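Local atomic coordinates of beta-n-acetylhexosaminidase (Streptococcus pneumoniae, PDB entry 4AZI), a protein that probably hydrolyses terminal beta-linked N-acetylglucosamine residues from the ends of glycans, as a family 20 glycoside hydrolase catalytic module. Residues L294-A297 and I298-G302; F349-H352 and N353-Y356. The protein carries 2 engineered substitutions. All coordinates share one frame; numbering follows the deposited sequence.

Interaction 1 of 2, residues L294-A297 and I298-G302; sequences LKKA and IENTG
Helix 294-303 follows barrel strand 271-282, and this contact spans about two turns of it, from Leu294 to Thr301. The amide N of Ile298 meets Leu294 O at 2.9 Å in a nearly straight bond, N-H...O 171°. Asn300 N reaches Lys296 O at 2.8 Å. The last step is looser: Thr301 N lies 3.2 Å from Ala297 O and its bond is bent to 140°. On one flank CD1 of Ile298 rests against CG of Leu294 at 3.7 Å. Both side chains also touch helix 339-352, Leu294 at Glu341 and Ile298 at Glu344.

On the solvent flank Lys296 bends at chi2 and chi3. This carries its chain alongside the extended Glu299, pointing the same way. In one of two modelled conformers of Glu299, beside a crystal neighbour, OE1 forms a weak, tentative salt bridge to Lys296 NZ, 3.4 Å. Two waters bridge the same pair, one through OE1 and one through OE2, each with one weak bond. Near the C-terminal end Thr301 OG1 turns back and donates to Ile298 O at 2.6 Å, so its hydroxyl is satisfied within the helix. The pattern is that of an amphipathic outer helix in a beta-alpha-beta unit of a TIM barrel.

Interaction 2 of 2, residues F349-H352 and N353-Y356; sequences FADH and NKDY
Asn353 and Lys354 fold back on the last turn of helix 339-352 and bond to three successive carbonyls there. Asn353 ND2 donates to Phe349 O at 3.1 Å with an N-H...O angle of 158°. The donor lies in the carbonyl plane, and the oxygen lies close to the plane of the amide, a geometry that helps fix the rotation of the amide. The same nitrogen sits 3.5 Å from CE1 of Phe349. Ring and amide planes are 78° apart there.

The backbone N of Asn353 is bonded to Ala350 O at 3.1 Å. It comes from well above the carbonyl plane, as the chain leaves the regular helix.

Asp351 O receives two donors. Lys354 NZ approaches on a lone pair at 3.0 Å. The lysine chain runs extended until chi4 (79°), where it bends and brings NZ to the carbonyl. A water also donates to Asp351 O at 3.1 Å and accepts from Lys354 N, which bridges the carbonyl of Asp351 and the N-H of Lys354. Asp351 OD1 stays 4.1 Å from Lys354 NZ, beyond a salt bridge; it pairs with Arg399 instead. In the turn that follows, Tyr356 N bonds to Asn353 O at 3.0 Å.

The carbonyls of Phe349, Ala350 and Asp351 thus obtain donors where the regular helical bonds run out. An amide, a backbone N-H, an ammonium and a water share the work. The positive lysine end probably also suits the partial negative charge of the helix C-terminus.

Overall arrangement
Interaction 1 comes first along the chain and lies within helix 294-303, between barrel strands 271-282 and 321-329. Interaction 2 follows the last of these strands, at the end of helix 339-352 and the start of the loop toward helix 362-368. Their centres are 14 Å apart, on the same side of the chain's centre. They touch directly: Thr301 packs on Phe349 and His352, with Thr301 OG1 3.4 Å from His352 CD2. Trp279 of strand 271-282 also joins them, bonding to Asn300 O and meeting the Phe349 ring. Together they pack two neighbouring outer helices of the eight-stranded TIM barrel. The side chain of Ala297 in interaction 1 is about 11 Å from the bound inhibitor.

Interaction 1 of 2, residues L294-A297 and I298-G302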
loop_
_atom_site.group_PDB
_atom_site.type_symbol
_atom_site.label_atom_id
_atom_site.label_comp_id
_atom_site.label_asym_id
_atom_site.label_seq_id
_atom_site.Cartn_x
_atom_site.Cartn_y
_atom_site.Cartn_z
ATOM N N LEU A 294 2.136 8.972 17.494
ATOM C CA LEU A 294 0.823 8.333 17.658
ATOM C C LEU A 294 -0.324 9.268 18.042
ATOM O O LEU A 294 -1.377 9.262 17.403
ATOM C CB LEU A 294 0.907 7.168 18.654
ATOM C CG LEU A 294 -0.340 6.286 18.748
ATOM C CD1 LEU A 294 -0.713 5.704 17.383
ATOM C CD2 LEU A 294 -0.126 5.189 19.783
ATOM N N LYS A 295 -0.114 10.070 19.080
ATOM C CA LYS A 295 -1.160 10.942 19.615
ATOM C C LYS A 295 -1.780 11.860 18.550
ATOM O O LYS A 295 -3.004 12.002 18.464
ATOM C CB LYS A 295 -0.584 11.751 20.772
ATOM C CG LYS A 295 -1.600 12.416 21.686
ATOM C CD LYS A 295 -0.991 12.716 23.058
ATOM C CE LYS A 295 0.408 13.325 22.986
ATOM N NZ LYS A 295 0.492 14.585 22.185
ATOM N N LYS A 296 -0.928 12.460 17.729
ATOM C CA LYS A 296 -1.365 13.347 16.654
ATOM C C LYS A 296 -2.092 12.593 15.525
ATOM O O LYS A 296 -3.098 13.082 14.988
ATOM C CB LYS A 296 -0.162 14.124 16.109
ATOM C CG LYS A 296 -0.453 15.025 14.913
ATOM C CD LYS A 296 -1.302 16.234 15.290
ATOM C CE LYS A 296 -0.471 17.339 15.921
ATOM N NZ LYS A 296 -1.302 18.553 16.167
ATOM N N ALA A 297 -1.572 11.420 15.164
ATOM C CA ALA A 297 -2.214 10.553 14.170
ATOM C C ALA A 297 -3.643 10.239 14.599
ATOM O O ALA A 297 -4.587 10.364 13.809
ATOM C CB ALA A 297 -1.417 9.271 13.972
ATOM N N ILE A 298 -3.793 9.840 15.857
ATOM C CA ILE A 298 -5.105 9.556 16.437
ATOM C C ILE A 298 -6.034 10.772 16.403
ATOM O O ILE A 298 -7.210 10.637 16.033
ATOM C CB ILE A 298 -4.983 8.952 17.856
ATOM C CG1 ILE A 298 -4.421 7.531 17.749
ATOM C CG2 ILE A 298 -6.341 8.952 18.556
ATOM C CD1 ILE A 298 -3.989 6.900 19.059
ATOM N N GLU A 299 -5.507 11.938 16.789
ATOM C CA GLU A 299 -6.243 13.204 16.713
ATOM C C GLU A 299 -6.736 13.437 15.288
ATOM O O GLU A 299 -7.925 13.674 15.070
ATOM C CB GLU A 299 -5.369 14.390 17.166
ATOM C CG GLU A 299 -6.118 15.716 17.275
ATOM C CD GLU A 299 -5.197 16.919 17.436
ATOM O OE1 GLU A 299 -3.963 16.748 17.360
ATOM O OE2 GLU A 299 -5.706 18.046 17.627
ATOM N N ASN A 300 -5.820 13.329 14.326
ATOM C CA ASN A 300 -6.117 13.630 12.913
ATOM C C ASN A 300 -7.153 12.724 12.241
ATOM O O ASN A 300 -7.782 13.135 11.258
ATOM C CB ASN A 300 -4.837 13.663 12.066
ATOM C CG ASN A 300 -3.911 14.807 12.436
ATOM O OD1 ASN A 300 -2.696 14.690 12.297
ATOM N ND2 ASN A 300 -4.478 15.924 12.882
ATOM N N THR A 301 -7.328 11.502 12.744
ATOM C CA THR A 301 -8.389 10.626 12.228
ATOM C C THR A 301 -9.769 11.258 12.392
ATOM O O THR A 301 -10.693 10.934 11.647
ATOM C CB THR A 301 -8.409 9.224 12.872
ATOM O OG1 THR A 301 -8.673 9.329 14.281
ATOM C CG2 THR A 301 -7.101 8.486 12.623
ATOM N N GLY A 302 -9.896 12.150 13.371
ATOM C CA GLY A 302 -11.104 12.942 13.560
ATOM C C GLY A 302 -11.032 14.311 12.908
ATOM O O GLY A 302 -11.991 14.747 12.281
HETATM O O HOH W 1 -3.865 18.341 14.844
HETATM O O HOH W 2 -3.348 19.916 17.746
#

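Interaction 2 of 2, residues F349-H352 and N353-Y356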
loop_
_atom_site.group_PDB
_atom_site.type_symbol
_atom_site.label_atom_id
_atom_site.label_comp_id
_atom_site.label_asym_id
_atom_site.label_seq_id
_atom_site.Cartn_x
_atom_site.Cartn_y
_atom_site.Cartn_z
ATOM N N PHE A 349 -10.076 5.925 13.269
ATOM C CA PHE A 349 -10.417 6.294 11.881
ATOM C C PHE A 349 -11.789 5.729 11.474
ATOM O O PHE A 349 -12.593 6.425 10.858
ATOM C CB PHE A 349 -9.312 5.830 10.920
ATOM C CG PHE A 349 -9.365 6.466 9.546
ATOM C CD1 PHE A 349 -9.644 7.826 9.386
ATOM C CD2 PHE A 349 -9.091 5.705 8.409
ATOM C CE1 PHE A 349 -9.677 8.401 8.116
ATOM C CE2 PHE A 349 -9.122 6.276 7.140
ATOM C CZ PHE A 349 -9.411 7.627 6.995
ATOM N N ALA A 350 -12.057 4.474 11.837
ATOM C CA ALA A 350 -13.358 3.863 11.554
ATOM C C ALA A 350 -14.476 4.549 12.345
ATOM O O ALA A 350 -15.534 4.851 11.789
ATOM C CB ALA A 350 -13.328 2.369 11.841
ATOM N N ASP A 351 -14.227 4.807 13.630
ATOM C CA ASP A 351 -15.228 5.433 14.508
ATOM C C ASP A 351 -15.604 6.857 14.113
ATOM O O ASP A 351 -16.757 7.263 14.272
ATOM C CB ASP A 351 -14.784 5.386 15.973
ATOM C CG ASP A 351 -15.030 4.034 16.610
ATOM O OD1 ASP A 351 -15.759 3.211 16.012
ATOM O OD2 ASP A 351 -14.499 3.785 17.707
ATOM N N HIS A 352 -14.638 7.609 13.603
ATOM C CA HIS A 352 -14.889 8.972 13.143
ATOM C C HIS A 352 -15.590 9.021 11.812
ATOM O O HIS A 352 -16.084 10.073 11.411
ATOM C CB HIS A 352 -13.589 9.770 13.086
ATOM C CG HIS A 352 -13.113 10.259 14.432
ATOM N ND1 HIS A 352 -13.865 11.051 15.226
ATOM C CD2 HIS A 352 -11.911 10.059 15.103
ATOM C CE1 HIS A 352 -13.183 11.332 16.351
ATOM N NE2 HIS A 352 -11.988 10.724 16.275
ATOM N N ASN A 353 -15.639 7.888 11.112
ATOM C CA ASN A 353 -16.197 7.830 9.754
ATOM C C ASN A 353 -17.156 6.655 9.551
ATOM O O ASN A 353 -17.021 5.895 8.583
ATOM C CB ASN A 353 -15.062 7.745 8.731
ATOM C CG ASN A 353 -14.265 9.025 8.637
ATOM O OD1 ASN A 353 -14.750 10.025 8.117
ATOM N ND2 ASN A 353 -13.025 8.991 9.111
ATOM N N LYS A 354 -18.132 6.524 10.449
ATOM C CA LYS A 354 -19.016 5.349 10.482
ATOM C C LYS A 354 -19.870 5.150 9.222
ATOM O O LYS A 354 -20.255 4.026 8.916
ATOM C CB LYS A 354 -19.902 5.370 11.725
ATOM C CG LYS A 354 -19.167 5.063 13.022
ATOM C CD LYS A 354 -20.142 5.038 14.190
ATOM C CE LYS A 354 -19.433 4.761 15.504
ATOM N NZ LYS A 354 -18.772 5.986 16.033
ATOM N N ASP A 355 -20.159 6.240 8.512
ATOM C CA ASP A 355 -20.868 6.197 7.227
ATOM C C ASP A 355 -20.081 5.497 6.117
ATOM O O ASP A 355 -20.668 4.940 5.190
ATOM C CB ASP A 355 -21.248 7.611 6.765
ATOM C CG ASP A 355 -20.208 8.663 7.145
ATOM O OD1 ASP A 355 -19.533 8.509 8.191
ATOM O OD2 ASP A 355 -20.078 9.659 6.406
ATOM N N TYR A 356 -18.754 5.533 6.212
ATOM C CA TYR A 356 -17.894 4.954 5.184
ATOM C C TYR A 356 -17.496 3.509 5.456
ATOM O O TYR A 356 -17.278 2.739 4.526
ATOM C CB TYR A 356 -16.643 5.817 4.985
ATOM C CG TYR A 356 -16.938 7.124 4.285
ATOM C CD1 TYR A 356 -16.998 7.195 2.894
ATOM C CD2 TYR A 356 -17.170 8.288 5.016
ATOM C CE1 TYR A 356 -17.277 8.387 2.255
ATOM C CE2 TYR A 356 -17.447 9.487 4.382
ATOM C CZ TYR A 356 -17.496 9.525 3.007
ATOM O OH TYR A 356 -17.776 10.712 2.386
HETATM O O HOH W 3 -18.791 8.705 12.446
#